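Local coordinates for peptidoglycan synthetase penicillin-binding protein 3 (Bifidobacterium adolescentis, PDB 4YE5) that probably binds penicillin and, as a member of the transpeptidase family, probably cross-links peptidoglycan in the cell wall, at residues D185-Y190 and E205-V210; T218-V223 and M547-V552; F309-T314 and S343-V348. All blocks are in the same frame, centred on the assembly; numbering follows the deposited sequence.

Contact 1. Residues D185-Y190 and E205-V210; sequences DGYQVY and ESKDAV
Tyr187 and Glu205 both hold CG between the backbone N and the carbonyl carbon, with chi1 of 59° and 57°. This torsion brings the Tyr187 ring against its cross-strand partner Lys207. It also turns the Glu205 chain toward Val189 and the Tyr187 hydroxyl. CB of Lys207 sits above one ring face, 3.7 Å from the centroid of the Tyr187 ring, in a CH-pi contact offset toward the rim. The lysine chain is fully extended and runs on past the ring, with CD 3.5 Å from Tyr187 CE2. Its end then leads away from strand 186-190. Glu205 meets the same ring at its edge, where OE2 lies 3.7 Å from Tyr187 OH. CG of Glu205 packs at 3.5 Å against Val189 CG2, and these two side chains lie alongside each other. Tyr187, Val189, Glu205 and Lys207 thus share one face of the sheet. Gln188 and Ser206 pair on the other.

The backbones are tied by three bonds. Tyr187 N gives to Lys207 O and Lys207 N returns to Tyr187 O. Val189 N gives to Glu205 O at 2.8 Å. Beyond the Tyr187-Lys207 pair, water 1 links the two backbones, 2.9 Å from Asp185 O and 2.7 Å from Asp208 O. Asp185 OD1 turns to Ala30 N. On its other side, strand 186-191 pairs with strand 23-28. The arrangement is an antiparallel beta hairpin, with strand 202-207 at the margin of a three-stranded sheet in the region of the dimerisation domain.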
loop_
_atom_site.group_PDB
_atom_site.type_symbol
_atom_site.label_atom_id
_atom_site.label_comp_id
_atom_site.label_asym_id
_atom_site.label_seq_id
_atom_site.Cartn_x
_atom_site.Cartn_y
_atom_site.Cartn_z
ATOM N N ASP A 185 -9.068 18.718 -14.798
ATOM C CA ASP A 185 -8.764 19.397 -16.044
ATOM C C ASP A 185 -9.463 20.759 -16.114
ATOM O O ASP A 185 -10.522 20.971 -15.517
ATOM C CB ASP A 185 -9.201 18.529 -17.226
ATOM C CG ASP A 185 -8.297 17.320 -17.434
ATOM O OD1 ASP A 185 -7.361 17.142 -16.639
ATOM O OD2 ASP A 185 -8.517 16.553 -18.396
ATOM N N GLY A 186 -8.847 21.693 -16.824
ATOM C CA GLY A 186 -9.510 22.949 -17.140
ATOM C C GLY A 186 -9.824 22.970 -18.616
ATOM O O GLY A 186 -9.696 21.937 -19.287
ATOM N N TYR A 187 -10.225 24.134 -19.139
ATOM C CA TYR A 187 -10.488 24.226 -20.564
ATOM C C TYR A 187 -10.499 25.682 -21.062
ATOM O O TYR A 187 -10.540 26.622 -20.262
ATOM C CB TYR A 187 -11.821 23.550 -20.894
ATOM C CG TYR A 187 -12.991 24.164 -20.144
ATOM C CD1 TYR A 187 -13.574 25.350 -20.574
ATOM C CD2 TYR A 187 -13.492 23.566 -18.992
ATOM C CE1 TYR A 187 -14.631 25.921 -19.890
ATOM C CE2 TYR A 187 -14.555 24.125 -18.300
ATOM C CZ TYR A 187 -15.118 25.300 -18.752
ATOM O OH TYR A 187 -16.166 25.862 -18.066
ATOM N N GLN A 188 -10.450 25.843 -22.382
ATOM C CA GLN A 188 -10.613 27.143 -23.046
ATOM C C GLN A 188 -11.575 26.944 -24.195
ATOM O O GLN A 188 -11.495 25.947 -24.911
ATOM C CB GLN A 188 -9.284 27.648 -23.615
ATOM C CG GLN A 188 -8.267 28.082 -22.556
ATOM C CD GLN A 188 -6.852 28.148 -23.106
ATOM O OE1 GLN A 188 -6.585 27.673 -24.201
ATOM N NE2 GLN A 188 -5.941 28.725 -22.337
ATOM N N VAL A 189 -12.476 27.897 -24.392
ATOM C CA VAL A 189 -13.389 27.822 -25.516
ATOM C C VAL A 189 -13.117 28.987 -26.456
ATOM O O VAL A 189 -13.030 30.129 -26.018
ATOM C CB VAL A 189 -14.843 27.846 -25.029
ATOM C CG1 VAL A 189 -15.797 27.733 -26.196
ATOM C CG2 VAL A 189 -15.074 26.707 -24.030
ATOM N N TYR A 190 -12.957 28.701 -27.744
ATOM C CA TYR A 190 -12.629 29.739 -28.721
ATOM C C TYR A 190 -13.738 29.887 -29.746
ATOM O O TYR A 190 -14.287 28.894 -30.183
ATOM C CB TYR A 190 -11.344 29.366 -29.452
ATOM C CG TYR A 190 -10.139 29.405 -28.564
ATOM C CD1 TYR A 190 -9.441 30.595 -28.370
ATOM C CD2 TYR A 190 -9.695 28.256 -27.904
ATOM C CE1 TYR A 190 -8.337 30.640 -27.537
ATOM C CE2 TYR A 190 -8.581 28.294 -27.083
ATOM C CZ TYR A 190 -7.919 29.490 -26.902
ATOM O OH TYR A 190 -6.831 29.534 -26.077
ATOM N N GLU A 205 -14.479 31.770 -23.048
ATOM C CA GLU A 205 -14.477 31.300 -21.675
ATOM C C GLU A 205 -13.290 30.402 -21.406
ATOM O O GLU A 205 -12.711 29.794 -22.321
ATOM C CB GLU A 205 -15.802 30.619 -21.291
ATOM C CG GLU A 205 -16.204 29.441 -22.149
ATOM C CD GLU A 205 -17.521 28.794 -21.708
ATOM O OE1 GLU A 205 -18.496 28.851 -22.493
ATOM O OE2 GLU A 205 -17.580 28.225 -20.590
ATOM N N SER A 206 -12.899 30.356 -20.144
ATOM C CA SER A 206 -11.848 29.458 -19.749
ATOM C C SER A 206 -12.060 29.083 -18.299
ATOM O O SER A 206 -12.709 29.807 -17.540
ATOM C CB SER A 206 -10.466 30.082 -19.957
ATOM O OG SER A 206 -10.196 31.079 -18.989
ATOM N N LYS A 207 -11.516 27.931 -17.941
ATOM C CA LYS A 207 -11.542 27.442 -16.578
ATOM C C LYS A 207 -10.166 26.838 -16.344
ATOM O O LYS A 207 -9.729 25.997 -17.116
ATOM C CB LYS A 207 -12.628 26.377 -16.426
ATOM C CG LYS A 207 -12.706 25.760 -15.022
ATOM C CD LYS A 207 -13.763 24.682 -14.983
ATOM C CE LYS A 207 -13.801 23.971 -13.642
ATOM N NZ LYS A 207 -14.875 22.941 -13.640
ATOM N N ASP A 208 -9.475 27.302 -15.308
ATOM C CA ASP A 208 -8.136 26.819 -14.990
ATOM C C ASP A 208 -8.154 25.369 -14.556
ATOM O O ASP A 208 -9.085 24.932 -13.879
ATOM C CB ASP A 208 -7.528 27.637 -13.854
ATOM C CG ASP A 208 -7.270 29.067 -14.246
ATOM O OD1 ASP A 208 -6.948 29.299 -15.429
ATOM O OD2 ASP A 208 -7.387 29.949 -13.371
ATOM N N ALA A 209 -7.114 24.632 -14.931
ATOM C CA ALA A 209 -6.887 23.301 -14.369
ATOM C C ALA A 209 -6.541 23.434 -12.897
ATOM O O ALA A 209 -5.963 24.436 -12.478
ATOM C CB ALA A 209 -5.737 22.598 -15.116
ATOM N N VAL A 210 -6.893 22.421 -12.108
ATOM C CA VAL A 210 -6.380 22.300 -10.754
ATOM C C VAL A 210 -5.482 21.069 -10.788
ATOM O O VAL A 210 -5.950 19.963 -11.061
ATOM C CB VAL A 210 -7.507 22.116 -9.721
ATOM C CG1 VAL A 210 -6.921 21.894 -8.326
ATOM C CG2 VAL A 210 -8.424 23.330 -9.720
HETATM O O HOH W 1 -10.478 22.749 -13.228
#

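Contact 2. Residues T218-V223 and M547-V552; sequences TIDRDV and MQKYEV
Asp220 and Tyr550 are joined through water 2. The water donates to Asp220 OD2 at 2.6 Å and lies 2.7 Å from Tyr550 OH, at the ring edge and in its plane. Water 3 makes a second bridge. It accepts from Lys549 NZ at 2.7 Å and also binds Asp220 OD2 and Asp222 OD2. One carboxylate oxygen of Asp220 therefore serves both waters. A direct charge contact is longer: Lys549 NZ is 3.8 Å from Asp222 OD2, a long salt bridge. Arg221 NH2 is near Asp222 OD1, at long range and by charge alone, since no N-H points at the oxygen. Lys549 is extended as far as CE and bends only at its last torsion (chi4 59°), which turns NZ toward Asp222 and water 3.

Asp220 is the N-cap of helix 221-238. Its OD1 accepts from Val223 N at 3.0 Å and more weakly from Asp222 N. At the other segment, helix 535-549 ends in a Schellman motif, with Glu551 at positive phi and Val552 N bonded to Met547 O. The contact thus sets the start of one helix against the end of another. In the penicillin-binding fold the first and last helices of the transpeptidase domain pack together on the central sheet, and these two helices fit those places.

Apolar contacts lie beside the waters. CG2 of Val223 comes to the edge of the Tyr550 ring, 3.4 Å from Tyr550 OH. The same methyl lies 3.9 Å from Lys549 CE. CG of Lys549 rests over the centre of one face of the Tyr550 ring. Farther out, the Tyr550 ring meets Phe517 and Val223 touches Ala257, residues of two strands of the five-stranded sheet.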
loop_
_atom_site.group_PDB
_atom_site.type_symbol
_atom_site.label_atom_id
_atom_site.label_comp_id
_atom_site.label_asym_id
_atom_site.label_seq_id
_atom_site.Cartn_x
_atom_site.Cartn_y
_atom_site.Cartn_z
ATOM N N THR A 218 2.909 6.617 4.773
ATOM C CA THR A 218 3.557 6.309 6.043
ATOM C C THR A 218 4.804 5.429 5.830
ATOM O O THR A 218 5.625 5.283 6.739
ATOM C CB THR A 218 2.610 5.556 6.971
ATOM O OG1 THR A 218 2.212 4.341 6.330
ATOM C CG2 THR A 218 1.351 6.420 7.302
ATOM N N ILE A 219 4.922 4.836 4.641
ATOM C CA ILE A 219 6.061 3.976 4.321
ATOM C C ILE A 219 7.360 4.773 4.397
ATOM O O ILE A 219 7.443 5.886 3.884
ATOM C CB ILE A 219 5.955 3.391 2.892
ATOM C CG1 ILE A 219 4.687 2.554 2.727
ATOM C CG2 ILE A 219 7.221 2.578 2.524
ATOM C CD1 ILE A 219 4.719 1.196 3.465
ATOM N N ASP A 220 8.368 4.191 5.035
ATOM C CA ASP A 220 9.718 4.764 5.069
ATOM C C ASP A 220 10.583 4.013 4.066
ATOM O O ASP A 220 10.717 2.797 4.154
ATOM C CB ASP A 220 10.337 4.584 6.458
ATOM C CG ASP A 220 11.715 5.222 6.573
ATOM O OD1 ASP A 220 12.691 4.600 6.103
ATOM O OD2 ASP A 220 11.818 6.343 7.128
ATOM N N ARG A 221 11.185 4.764 3.148
ATOM C CA ARG A 221 11.966 4.227 2.029
ATOM C C ARG A 221 13.086 3.325 2.542
ATOM O O ARG A 221 13.334 2.269 1.979
ATOM C CB ARG A 221 12.568 5.406 1.233
ATOM C CG ARG A 221 12.890 5.169 -0.229
ATOM C CD ARG A 221 13.480 6.443 -0.892
ATOM N NE ARG A 221 14.663 6.871 -0.170
ATOM C CZ ARG A 221 15.913 6.622 -0.545
ATOM N NH1 ARG A 221 16.172 6.007 -1.688
ATOM N NH2 ARG A 221 16.912 7.028 0.217
ATOM N N ASP A 222 13.755 3.739 3.616
ATOM C CA ASP A 222 14.867 2.958 4.179
ATOM C C ASP A 222 14.402 1.667 4.855
ATOM O O ASP A 222 15.041 0.619 4.717
ATOM C CB ASP A 222 15.701 3.808 5.147
ATOM C CG ASP A 222 16.189 5.115 4.502
ATOM O OD1 ASP A 222 17.015 5.044 3.561
ATOM O OD2 ASP A 222 15.727 6.210 4.915
ATOM N N VAL A 223 13.302 1.721 5.595
ATOM C CA VAL A 223 12.782 0.479 6.191
ATOM C C VAL A 223 12.254 -0.462 5.095
ATOM O O VAL A 223 12.456 -1.678 5.145
ATOM C CB VAL A 223 11.666 0.766 7.215
ATOM C CG1 VAL A 223 11.105 -0.539 7.800
ATOM C CG2 VAL A 223 12.199 1.706 8.351
HETATM N N MSE A 547 15.844 -1.432 15.599
HETATM C CA MSE A 547 16.365 -0.932 16.869
HETATM C C MSE A 547 17.582 -0.039 16.625
HETATM O O MSE A 547 17.769 0.944 17.321
HETATM C CB MSE A 547 16.752 -2.081 17.829
HETATM C CG MSE A 547 15.661 -3.081 18.128
HETATM SE SE MSE A 547 14.165 -2.328 19.120
HETATM C CE MSE A 547 12.936 -2.033 17.664
ATOM N N GLN A 548 18.417 -0.397 15.656
ATOM C CA GLN A 548 19.607 0.413 15.334
ATOM C C GLN A 548 19.211 1.705 14.623
ATOM O O GLN A 548 19.691 2.775 14.969
ATOM C CB GLN A 548 20.593 -0.388 14.457
ATOM C CG GLN A 548 21.664 0.459 13.706
ATOM C CD GLN A 548 22.950 0.656 14.503
ATOM O OE1 GLN A 548 23.193 -0.040 15.491
ATOM N NE2 GLN A 548 23.782 1.606 14.072
ATOM N N LYS A 549 18.325 1.603 13.626
ATOM C CA LYS A 549 17.910 2.790 12.877
ATOM C C LYS A 549 17.271 3.834 13.777
ATOM O O LYS A 549 17.597 5.005 13.695
ATOM C CB LYS A 549 16.932 2.451 11.746
ATOM C CG LYS A 549 16.477 3.689 10.929
ATOM C CD LYS A 549 15.516 3.253 9.788
ATOM C CE LYS A 549 14.815 4.456 9.155
ATOM N NZ LYS A 549 15.837 5.378 8.610
ATOM N N TYR A 550 16.348 3.413 14.628
ATOM C CA TYR A 550 15.636 4.386 15.459
ATOM C C TYR A 550 16.284 4.579 16.819
ATOM O O TYR A 550 15.744 5.285 17.678
ATOM C CB TYR A 550 14.152 4.006 15.581
ATOM C CG TYR A 550 13.465 4.074 14.236
ATOM C CD1 TYR A 550 13.091 5.304 13.685
ATOM C CD2 TYR A 550 13.246 2.928 13.485
ATOM C CE1 TYR A 550 12.486 5.380 12.434
ATOM C CE2 TYR A 550 12.626 2.994 12.234
ATOM C CZ TYR A 550 12.251 4.217 11.715
ATOM O OH TYR A 550 11.642 4.281 10.468
ATOM N N GLU A 551 17.461 3.975 17.002
ATOM C CA GLU A 551 18.225 4.154 18.239
ATOM C C GLU A 551 17.362 3.861 19.464
ATOM O O GLU A 551 17.288 4.664 20.396
ATOM C CB GLU A 551 18.808 5.581 18.307
ATOM C CG GLU A 551 19.641 5.941 17.067
ATOM C CD GLU A 551 20.314 7.308 17.161
ATOM O OE1 GLU A 551 19.801 8.259 16.531
ATOM O OE2 GLU A 551 21.354 7.431 17.856
ATOM N N VAL A 552 16.689 2.715 19.442
ATOM C CA VAL A 552 15.773 2.344 20.520
ATOM C C VAL A 552 16.594 1.954 21.755
ATOM O O VAL A 552 17.532 1.164 21.649
ATOM C CB VAL A 552 14.851 1.176 20.078
ATOM C CG1 VAL A 552 13.829 0.835 21.181
ATOM C CG2 VAL A 552 14.129 1.535 18.746
HETATM O O HOH W 2 10.915 6.690 9.594
HETATM O O HOH W 3 14.408 7.109 7.057
#

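Contact 3. Residues F309-T314 and S343-V348; sequences FTVPNT and SNVGMV
Val345, in the first turn of helix 344-350, packs against the end of strand 308-311 and the loop that follows it. The helix start carries Asn344, which bonds to Lys290 of a probable SxxK motif. This is consistent with the SxN motif that lines the active site in penicillin-binding transpeptidases. The CB of Val345 points toward the 309-314 segment.

This CB lies 3.9 Å from Pro312 O. The two methyls then part. CG1, anti to the backbone N (chi1 170°), goes toward the proline and the strand. It reaches 3.4 Å from Pro312 O and 3.9 Å from Val311 CG1, and it also brushes CD of the Pro312 ring. CG2 takes the other direction, toward the loop. It meets Asn313 O at 3.7 Å and Thr314 CA at 4.0 Å. No hydrogen bond crosses between the segments. The methyls make van der Waals contact with the carbonyls and with apolar carbons.

Val311 completes the packing from the strand side, and its CB also points at the helix. Val311 also touches Ile338 of helix 335-340. Strand 308-311 itself pairs with strand 331-334. The serine of the helix start, Ser343, is the N-cap, and its OG also bonds to Asp324. Asp324 takes Val345 N as well, so one carboxylate holds two groups of the first turn. CG1 of Val311 lies against this cap, 3.5 Å from Gly346 N, while Gly346 N itself gives a nearly straight bond (163°) to Ser343 OG at 2.8 Å.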
loop_
_atom_site.group_PDB
_atom_site.type_symbol
_atom_site.label_atom_id
_atom_site.label_comp_id
_atom_site.label_asym_id
_atom_site.label_seq_id
_atom_site.Cartn_x
_atom_site.Cartn_y
_atom_site.Cartn_z
ATOM N N PHE A 309 -3.043 -26.676 34.107
ATOM C CA PHE A 309 -3.678 -27.754 33.364
ATOM C C PHE A 309 -2.771 -28.981 33.282
ATOM O O PHE A 309 -1.539 -28.875 33.322
ATOM C CB PHE A 309 -4.035 -27.300 31.937
ATOM C CG PHE A 309 -5.018 -26.149 31.877
ATOM C CD1 PHE A 309 -4.576 -24.833 31.958
ATOM C CD2 PHE A 309 -6.381 -26.386 31.708
ATOM C CE1 PHE A 309 -5.479 -23.768 31.889
ATOM C CE2 PHE A 309 -7.291 -25.328 31.628
ATOM C CZ PHE A 309 -6.838 -24.017 31.717
ATOM N N THR A 310 -3.403 -30.145 33.166
ATOM C CA THR A 310 -2.718 -31.358 32.747
ATOM C C THR A 310 -3.096 -31.613 31.301
ATOM O O THR A 310 -4.260 -31.853 30.983
ATOM C CB THR A 310 -3.137 -32.566 33.603
ATOM O OG1 THR A 310 -2.826 -32.296 34.974
ATOM C CG2 THR A 310 -2.395 -33.825 33.153
ATOM N N VAL A 311 -2.114 -31.548 30.418
ATOM C CA VAL A 311 -2.391 -31.555 28.991
ATOM C C VAL A 311 -1.804 -32.810 28.367
ATOM O O VAL A 311 -0.594 -32.907 28.196
ATOM C CB VAL A 311 -1.801 -30.286 28.303
ATOM C CG1 VAL A 311 -2.296 -30.164 26.873
ATOM C CG2 VAL A 311 -2.173 -29.043 29.087
ATOM N N PRO A 312 -2.666 -33.783 28.040
ATOM C CA PRO A 312 -2.238 -35.043 27.421
ATOM C C PRO A 312 -1.930 -34.775 25.962
ATOM O O PRO A 312 -2.202 -33.663 25.504
ATOM C CB PRO A 312 -3.474 -35.937 27.567
ATOM C CG PRO A 312 -4.618 -34.988 27.532
ATOM C CD PRO A 312 -4.131 -33.696 28.169
ATOM N N ASN A 313 -1.369 -35.724 25.222
ATOM C CA ASN A 313 -1.031 -35.368 23.843
ATOM C C ASN A 313 -2.193 -35.521 22.869
ATOM O O ASN A 313 -2.100 -35.124 21.718
ATOM C CB ASN A 313 0.237 -36.065 23.338
ATOM C CG ASN A 313 -0.047 -37.386 22.670
ATOM O OD1 ASN A 313 0.261 -37.572 21.500
ATOM N ND2 ASN A 313 -0.642 -38.311 23.408
ATOM N N THR A 314 -3.296 -36.099 23.325
ATOM C CA THR A 314 -4.510 -36.051 22.525
ATOM C C THR A 314 -5.690 -35.811 23.432
ATOM O O THR A 314 -5.625 -36.087 24.617
ATOM C CB THR A 314 -4.782 -37.360 21.759
ATOM O OG1 THR A 314 -5.238 -38.360 22.682
ATOM C CG2 THR A 314 -3.536 -37.838 21.024
ATOM N N SER A 343 0.032 -25.594 22.135
ATOM C CA SER A 343 -0.759 -26.805 22.334
ATOM C C SER A 343 -2.223 -26.633 21.946
ATOM O O SER A 343 -3.015 -26.030 22.689
ATOM C CB SER A 343 -0.652 -27.283 23.772
ATOM O OG SER A 343 -1.541 -28.366 24.021
ATOM N N ASN A 344 -2.568 -27.179 20.785
ATOM C CA ASN A 344 -3.953 -27.283 20.336
ATOM C C ASN A 344 -4.796 -27.975 21.378
ATOM O O ASN A 344 -5.921 -27.567 21.666
ATOM C CB ASN A 344 -4.035 -28.093 19.039
ATOM C CG ASN A 344 -3.203 -27.496 17.934
ATOM O OD1 ASN A 344 -2.920 -26.302 17.938
ATOM N ND2 ASN A 344 -2.801 -28.326 16.978
ATOM N N VAL A 345 -4.244 -29.044 21.938
ATOM C CA VAL A 345 -4.974 -29.856 22.896
ATOM C C VAL A 345 -5.282 -29.006 24.132
ATOM O O VAL A 345 -6.417 -28.964 24.592
ATOM C CB VAL A 345 -4.203 -31.140 23.272
ATOM C CG1 VAL A 345 -4.879 -31.846 24.450
ATOM C CG2 VAL A 345 -4.100 -32.086 22.054
ATOM N N GLY A 346 -4.279 -28.296 24.639
ATOM C CA GLY A 346 -4.496 -27.378 25.747
ATOM C C GLY A 346 -5.581 -26.340 25.477
ATOM O O GLY A 346 -6.377 -26.024 26.364
HETATM N N MSE A 347 -5.623 -25.820 24.256
HETATM C CA MSE A 347 -6.616 -24.811 23.893
HETATM C C MSE A 347 -8.023 -25.401 23.917
HETATM O O MSE A 347 -8.971 -24.768 24.371
HETATM C CB MSE A 347 -6.331 -24.220 22.507
HETATM C CG MSE A 347 -5.100 -23.320 22.424
HETATM SE SE MSE A 347 -5.222 -21.774 23.601
HETATM C CE MSE A 347 -6.490 -20.651 22.635
ATOM N N VAL A 348 -8.158 -26.615 23.404
ATOM C CA VAL A 348 -9.449 -27.305 23.446
ATOM C C VAL A 348 -9.921 -27.531 24.875
ATOM O O VAL A 348 -11.083 -27.284 25.201
ATOM C CB VAL A 348 -9.384 -28.641 22.692
ATOM C CG1 VAL A 348 -10.608 -29.523 23.018
ATOM C CG2 VAL A 348 -9.236 -28.367 21.192
#

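Overall arrangement
The three contacts are strung along an elongated chain and none touches another. Contact 1 closes first in sequence, before contact 2 opens. Contact 3 is nested inside the long loop that contact 2 closes. The centres of contacts 1 and 2 are about 45 Å apart and those of contacts 2 and 3 about 40 Å. Contacts 1 and 3 lie on opposite sides of the chain's centre, about 72 Å between centres. Contact 1 belongs to the three-stranded sheet near the N-terminus, in the dimerisation region. Contact 2 brings together helices 221-238 and 535-549, far apart in sequence. Contact 3 lies within the transpeptidase domain. The probable catalytic region is thus held well away from the dimerisation region.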